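Local atomic coordinates of 3,4-dihydroxybenzoate decarboxylase (Enterobacter cloacae, PDB entry 5NY5), a protein that probably catalyses the reversible decarboxylation of 3,4-dihydroxybenzoate to catechol, as a metal-dependent enzyme of the UbiD family that uses prenylated FMN. Residues A[389-402]-A[456-470]. Sequence-based numbering, arbitrary orientation.
Sequences LATYSELKNIILVD and SCKTIFDCTVPWALK. With GOL (glycerol), chain C.
With CG of K458 trans to its carbonyl carbon (chi1 -54°) and the chain fully extended beyond, the amino group reaches across to the turn 392-395, where NZ donates to L395 O at 2.8 Å, nearly in line with the C=O bond. R434 O on the adjoining strand is a second acceptor, so the buried ammonium is held by at least two backbone carbonyls, L395 O and R434 O. L389 lies alongside this chain, pointing the opposite way; its CD1 reaches I460 CD1 at 3.9 Å.

In N397, CG stands beside the backbone N, opposite the carbonyl carbon (chi1 -65°), which lays the amide alongside T459, both side chains pointing the same way. OD1 takes T459 N in the carbonyl plane at 3.2 Å, supplementing a weak bond from the same N-H to K396 O. Thereafter the strands pair in regular parallel fashion: I398 N donates to T459 O, I398 O accepts from F461 N, and L400 N meets F461 O at 2.9 Å. On the face bearing N397 and I399, the F461 ring presents an edge to I398 O and packs against I427, while I399 CG1 touches F461 CB. On the opposite face, L400 CD1 lies 4.1 Å from I460 CG2.

Further along, D402 OD2 accepts V465 N through its syn lone pair at 2.9 Å, and a water bridges D402 OD1 to K470 NZ. D462 OD2 accepts T464 N (3.2 Å) from above the carboxylate plane, an Asx turn, and T464 OG1 adds a second bond on the syn lone pair. K396 runs past S456 to a salt bridge with D439 and to carbonyls of a neighbouring subunit. Strands 397-401 and 455-462 are thus adjacent parallel strands inside the mixed sheet of the UbiD C-terminal domain.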
loop_
_atom_site.group_PDB
_atom_site.type_symbol
_atom_site.label_atom_id
_atom_site.label_comp_id
_atom_site.label_asym_id
_atom_site.label_seq_id
_atom_site.Cartn_x
_atom_site.Cartn_y
_atom_site.Cartn_z
ATOM N N LEU A 389 -3.835 -22.885 0.797
ATOM C CA LEU A 389 -2.658 -22.425 1.524
ATOM C C LEU A 389 -2.577 -23.059 2.906
ATOM O O LEU A 389 -1.491 -23.431 3.366
ATOM C CB LEU A 389 -2.684 -20.902 1.643
ATOM C CG LEU A 389 -2.397 -20.102 0.374
ATOM C CD1 LEU A 389 -2.756 -18.645 0.580
ATOM C CD2 LEU A 389 -0.938 -20.240 -0.014
ATOM N N ALA A 390 -3.718 -23.184 3.585
ATOM C CA ALA A 390 -3.732 -23.813 4.899
ATOM C C ALA A 390 -3.469 -25.309 4.806
ATOM O O ALA A 390 -2.843 -25.883 5.703
ATOM C CB ALA A 390 -5.069 -23.550 5.586
ATOM N N THR A 391 -3.926 -25.948 3.728
ATOM C CA THR A 391 -3.769 -27.389 3.565
ATOM C C THR A 391 -2.337 -27.772 3.214
ATOM O O THR A 391 -1.799 -28.735 3.768
ATOM C CB THR A 391 -4.728 -27.898 2.489
ATOM O OG1 THR A 391 -6.063 -27.486 2.806
ATOM C CG2 THR A 391 -4.683 -29.407 2.404
ATOM N N TYR A 392 -1.708 -27.044 2.299
ATOM C CA TYR A 392 -0.357 -27.353 1.838
ATOM C C TYR A 392 0.519 -26.136 2.114
ATOM O O TYR A 392 0.616 -25.226 1.289
ATOM C CB TYR A 392 -0.362 -27.735 0.359
ATOM C CG TYR A 392 0.823 -28.570 -0.058
ATOM C CD1 TYR A 392 0.827 -29.945 0.134
ATOM C CD2 TYR A 392 1.939 -27.987 -0.646
ATOM C CE1 TYR A 392 1.910 -30.716 -0.246
ATOM C CE2 TYR A 392 3.025 -28.749 -1.029
ATOM C CZ TYR A 392 3.007 -30.111 -0.826
ATOM O OH TYR A 392 4.088 -30.871 -1.205
ATOM N N SER A 393 1.167 -26.128 3.280
ATOM C CA SER A 393 1.889 -24.942 3.726
ATOM C C SER A 393 3.113 -24.639 2.874
ATOM O O SER A 393 3.629 -23.519 2.936
ATOM C CB SER A 393 2.300 -25.096 5.193
ATOM O OG SER A 393 3.171 -26.195 5.372
ATOM N N GLU A 394 3.589 -25.597 2.084
ATOM C CA GLU A 394 4.728 -25.341 1.213
ATOM C C GLU A 394 4.333 -24.670 -0.094
ATOM O O GLU A 394 5.211 -24.375 -0.909
ATOM C CB GLU A 394 5.478 -26.644 0.941
ATOM C CG GLU A 394 6.277 -27.125 2.141
ATOM C CD GLU A 394 6.694 -28.576 2.033
ATOM O OE1 GLU A 394 6.147 -29.291 1.171
ATOM O OE2 GLU A 394 7.567 -29.001 2.817
ATOM N N LEU A 395 3.046 -24.423 -0.310
ATOM C CA LEU A 395 2.617 -23.606 -1.431
ATOM C C LEU A 395 3.085 -22.168 -1.250
ATOM O O LEU A 395 3.189 -21.662 -0.131
ATOM C CB LEU A 395 1.098 -23.635 -1.565
ATOM C CG LEU A 395 0.490 -24.801 -2.334
ATOM C CD1 LEU A 395 -0.984 -24.919 -2.015
ATOM C CD2 LEU A 395 0.700 -24.588 -3.822
ATOM N N LYS A 396 3.369 -21.507 -2.368
ATOM C CA LYS A 396 3.775 -20.110 -2.363
ATOM C C LYS A 396 2.751 -19.200 -3.021
ATOM O O LYS A 396 2.367 -18.185 -2.441
ATOM C CB LYS A 396 5.135 -19.949 -3.057
ATOM C CG LYS A 396 5.704 -18.546 -2.983
ATOM C CD LYS A 396 7.098 -18.502 -3.551
ATOM C CE LYS A 396 7.668 -17.101 -3.541
ATOM N NZ LYS A 396 8.986 -17.058 -4.220
ATOM N N ASN A 397 2.288 -19.538 -4.220
ATOM C CA ASN A 397 1.345 -18.699 -4.941
ATOM C C ASN A 397 0.131 -19.513 -5.360
ATOM O O ASN A 397 0.217 -20.722 -5.586
ATOM C CB ASN A 397 1.996 -18.060 -6.170
ATOM C CG ASN A 397 3.104 -17.099 -5.802
ATOM O OD1 ASN A 397 3.000 -16.363 -4.824
ATOM N ND2 ASN A 397 4.176 -17.105 -6.580
ATOM N N ILE A 398 -1.005 -18.830 -5.454
ATOM C CA ILE A 398 -2.256 -19.413 -5.915
ATOM C C ILE A 398 -2.779 -18.560 -7.060
ATOM O O ILE A 398 -2.727 -17.328 -7.000
ATOM C CB ILE A 398 -3.303 -19.495 -4.784
ATOM C CG1 ILE A 398 -2.788 -20.354 -3.630
ATOM C CG2 ILE A 398 -4.622 -20.032 -5.310
ATOM C CD1 ILE A 398 -2.528 -21.782 -4.009
ATOM N N ILE A 399 -3.281 -19.213 -8.102
ATOM C CA ILE A 399 -3.986 -18.540 -9.181
ATOM C C ILE A 399 -5.387 -19.123 -9.259
ATOM O O ILE A 399 -5.552 -20.345 -9.333
ATOM C CB ILE A 399 -3.246 -18.681 -10.523
ATOM C CG1 ILE A 399 -1.886 -17.989 -10.440
ATOM C CG2 ILE A 399 -4.069 -18.083 -11.642
ATOM C CD1 ILE A 399 -1.039 -18.141 -11.669
ATOM N N LEU A 400 -6.389 -18.251 -9.222
ATOM C CA LEU A 400 -7.789 -18.634 -9.319
ATOM C C LEU A 400 -8.304 -18.329 -10.719
ATOM O O LEU A 400 -8.159 -17.204 -11.201
ATOM C CB LEU A 400 -8.625 -17.880 -8.283
ATOM C CG LEU A 400 -8.204 -17.961 -6.816
ATOM C CD1 LEU A 400 -8.817 -16.818 -6.032
ATOM C CD2 LEU A 400 -8.626 -19.290 -6.223
ATOM N N VAL A 401 -8.906 -19.325 -11.368
ATOM C CA VAL A 401 -9.494 -19.161 -12.691
ATOM C C VAL A 401 -10.869 -19.819 -12.699
ATOM O O VAL A 401 -11.211 -20.606 -11.819
ATOM C CB VAL A 401 -8.608 -19.752 -13.807
ATOM C CG1 VAL A 401 -7.264 -19.059 -13.850
ATOM C CG2 VAL A 401 -8.427 -21.239 -13.597
ATOM N N ASP A 402 -11.654 -19.489 -13.723
ATOM C CA ASP A 402 -13.004 -20.011 -13.870
ATOM C C ASP A 402 -12.995 -21.338 -14.629
ATOM O O ASP A 402 -11.956 -21.830 -15.072
ATOM C CB ASP A 402 -13.896 -18.992 -14.573
ATOM C CG ASP A 402 -14.065 -17.720 -13.774
ATOM O OD1 ASP A 402 -14.689 -17.776 -12.693
ATOM O OD2 ASP A 402 -13.580 -16.664 -14.230
ATOM N N SER A 456 8.383 -16.678 3.279
ATOM C CA SER A 456 8.064 -16.060 2.003
ATOM C C SER A 456 6.873 -15.129 2.144
ATOM O O SER A 456 6.112 -15.191 3.110
ATOM C CB SER A 456 7.760 -17.119 0.938
ATOM O OG SER A 456 7.356 -16.528 -0.281
ATOM N N CYS A 457 6.730 -14.259 1.154
ATOM C CA CYS A 457 5.459 -13.621 0.871
ATOM C C CYS A 457 4.682 -14.540 -0.060
ATOM O O CYS A 457 5.229 -15.035 -1.049
ATOM C CB CYS A 457 5.664 -12.247 0.236
ATOM S SG CYS A 457 4.150 -11.394 -0.231
ATOM N N LYS A 458 3.427 -14.798 0.276
ATOM C CA LYS A 458 2.571 -15.663 -0.516
ATOM C C LYS A 458 1.492 -14.818 -1.172
ATOM O O LYS A 458 0.913 -13.938 -0.534
ATOM C CB LYS A 458 1.961 -16.761 0.355
ATOM C CG LYS A 458 3.014 -17.545 1.127
ATOM C CD LYS A 458 2.483 -18.861 1.662
ATOM C CE LYS A 458 3.599 -19.678 2.290
ATOM N NZ LYS A 458 3.152 -21.053 2.642
ATOM N N THR A 459 1.241 -15.069 -2.451
ATOM C CA THR A 459 0.420 -14.187 -3.267
ATOM C C THR A 459 -0.750 -14.956 -3.856
ATOM O O THR A 459 -0.576 -16.061 -4.377
ATOM C CB THR A 459 1.252 -13.548 -4.385
ATOM O OG1 THR A 459 2.416 -12.935 -3.820
ATOM C CG2 THR A 459 0.445 -12.489 -5.108
ATOM N N ILE A 460 -1.933 -14.363 -3.777
ATOM C CA ILE A 460 -3.142 -14.915 -4.370
ATOM C C ILE A 460 -3.496 -14.048 -5.571
ATOM O O ILE A 460 -3.844 -12.870 -5.419
ATOM C CB ILE A 460 -4.296 -14.968 -3.360
ATOM C CG1 ILE A 460 -3.900 -15.803 -2.143
ATOM C CG2 ILE A 460 -5.545 -15.525 -4.011
ATOM C CD1 ILE A 460 -4.940 -15.816 -1.027
ATOM N N PHE A 461 -3.400 -14.620 -6.766
ATOM C CA PHE A 461 -3.828 -13.958 -7.993
ATOM C C PHE A 461 -5.258 -14.391 -8.285
ATOM O O PHE A 461 -5.498 -15.548 -8.643
ATOM C CB PHE A 461 -2.906 -14.308 -9.158
ATOM C CG PHE A 461 -1.488 -13.858 -8.977
ATOM C CD1 PHE A 461 -1.057 -12.645 -9.490
ATOM C CD2 PHE A 461 -0.575 -14.655 -8.313
ATOM C CE1 PHE A 461 0.253 -12.235 -9.332
ATOM C CE2 PHE A 461 0.735 -14.250 -8.153
ATOM C CZ PHE A 461 1.148 -13.038 -8.663
ATOM N N ASP A 462 -6.205 -13.473 -8.128
ATOM C CA ASP A 462 -7.611 -13.765 -8.397
ATOM C C ASP A 462 -7.912 -13.381 -9.840
ATOM O O ASP A 462 -8.152 -12.214 -10.150
ATOM C CB ASP A 462 -8.521 -13.030 -7.421
ATOM C CG ASP A 462 -9.992 -13.269 -7.702
ATOM O OD1 ASP A 462 -10.819 -12.446 -7.260
ATOM O OD2 ASP A 462 -10.326 -14.272 -8.367
ATOM N N CYS A 463 -7.910 -14.375 -10.727
ATOM C CA CYS A 463 -8.208 -14.165 -12.134
ATOM C C CYS A 463 -9.596 -14.655 -12.507
ATOM O O CYS A 463 -9.845 -14.957 -13.677
ATOM C CB CYS A 463 -7.158 -14.847 -13.007
ATOM S SG CYS A 463 -5.493 -14.339 -12.618
ATOM N N THR A 464 -10.496 -14.754 -11.536
ATOM C CA THR A 464 -11.875 -15.119 -11.804
ATOM C C THR A 464 -12.680 -13.869 -12.125
ATOM O O THR A 464 -12.411 -12.784 -11.611
ATOM C CB THR A 464 -12.496 -15.854 -10.611
ATOM O OG1 THR A 464 -12.666 -14.950 -9.512
ATOM C CG2 THR A 464 -11.602 -16.996 -10.175
ATOM N N VAL A 465 -13.656 -14.032 -13.002
ATOM C CA VAL A 465 -14.521 -12.910 -13.374
ATOM C C VAL A 465 -15.430 -12.577 -12.198
ATOM O O VAL A 465 -16.066 -13.485 -11.638
ATOM C CB VAL A 465 -15.336 -13.261 -14.617
ATOM C CG1 VAL A 465 -16.209 -12.091 -15.030
ATOM C CG2 VAL A 465 -14.420 -13.671 -15.745
ATOM N N PRO A 466 -15.506 -11.317 -11.773
ATOM C CA PRO A 466 -16.466 -10.951 -10.729
ATOM C C PRO A 466 -17.871 -11.368 -11.129
ATOM O O PRO A 466 -18.262 -11.244 -12.290
ATOM C CB PRO A 466 -16.329 -9.427 -10.640
ATOM C CG PRO A 466 -14.963 -9.146 -11.145
ATOM C CD PRO A 466 -14.696 -10.168 -12.208
ATOM N N TRP A 467 -18.626 -11.874 -10.150
ATOM C CA TRP A 467 -19.937 -12.450 -10.432
ATOM C C TRP A 467 -20.815 -11.500 -11.234
ATOM O O TRP A 467 -21.512 -11.923 -12.164
ATOM C CB TRP A 467 -20.633 -12.831 -9.125
ATOM C CG TRP A 467 -22.089 -13.084 -9.307
ATOM C CD1 TRP A 467 -23.108 -12.207 -9.084
ATOM C CD2 TRP A 467 -22.693 -14.292 -9.774
ATOM N NE1 TRP A 467 -24.313 -12.799 -9.376
ATOM C CE2 TRP A 467 -24.085 -14.080 -9.800
ATOM C CE3 TRP A 467 -22.194 -15.537 -10.161
ATOM C CZ2 TRP A 467 -24.979 -15.063 -10.203
ATOM C CZ3 TRP A 467 -23.084 -16.509 -10.562
ATOM C CH2 TRP A 467 -24.461 -16.267 -10.581
ATOM N N ALA A 468 -20.786 -10.210 -10.896
ATOM C CA ALA A 468 -21.680 -9.248 -11.529
ATOM C C ALA A 468 -21.339 -8.997 -12.991
ATOM O O ALA A 468 -22.190 -8.497 -13.732
ATOM C CB ALA A 468 -21.653 -7.927 -10.758
ATOM N N LEU A 469 -20.127 -9.331 -13.425
ATOM C CA LEU A 469 -19.684 -9.035 -14.778
ATOM C C LEU A 469 -19.633 -10.261 -15.680
ATOM O O LEU A 469 -19.235 -10.133 -16.843
ATOM C CB LEU A 469 -18.300 -8.376 -14.744
ATOM C CG LEU A 469 -18.119 -7.209 -13.775
ATOM C CD1 LEU A 469 -16.720 -6.637 -13.896
ATOM C CD2 LEU A 469 -19.165 -6.140 -14.026
ATOM N N LYS A 470 -20.041 -11.435 -15.184
ATOM C CA LYS A 470 -19.815 -12.680 -15.917
ATOM C C LYS A 470 -20.426 -12.652 -17.312
ATOM O O LYS A 470 -19.930 -13.330 -18.218
ATOM C CB LYS A 470 -20.369 -13.864 -15.124
ATOM C CG LYS A 470 -19.621 -14.158 -13.836
ATOM C CD LYS A 470 -20.286 -15.285 -13.064
ATOM C CE LYS A 470 -20.033 -16.637 -13.705
ATOM N NZ LYS A 470 -18.601 -17.031 -13.618
HETATM C C1 GOL C . -16.574 -17.671 -16.644
HETATM O O1 GOL C . -16.037 -16.415 -16.298
HETATM C C2 GOL C . -17.842 -17.442 -17.450
HETATM O O2 GOL C . -18.963 -17.678 -16.630
HETATM C C3 GOL C . -17.859 -15.999 -17.944
HETATM O O3 GOL C . -19.021 -15.790 -18.712
HETATM O O HOH W 1 4.695 -13.727 -3.302
HETATM O O HOH W 2 -11.265 -16.946 -15.110
HETATM O O HOH W 3 -17.241 -19.213 -12.365
#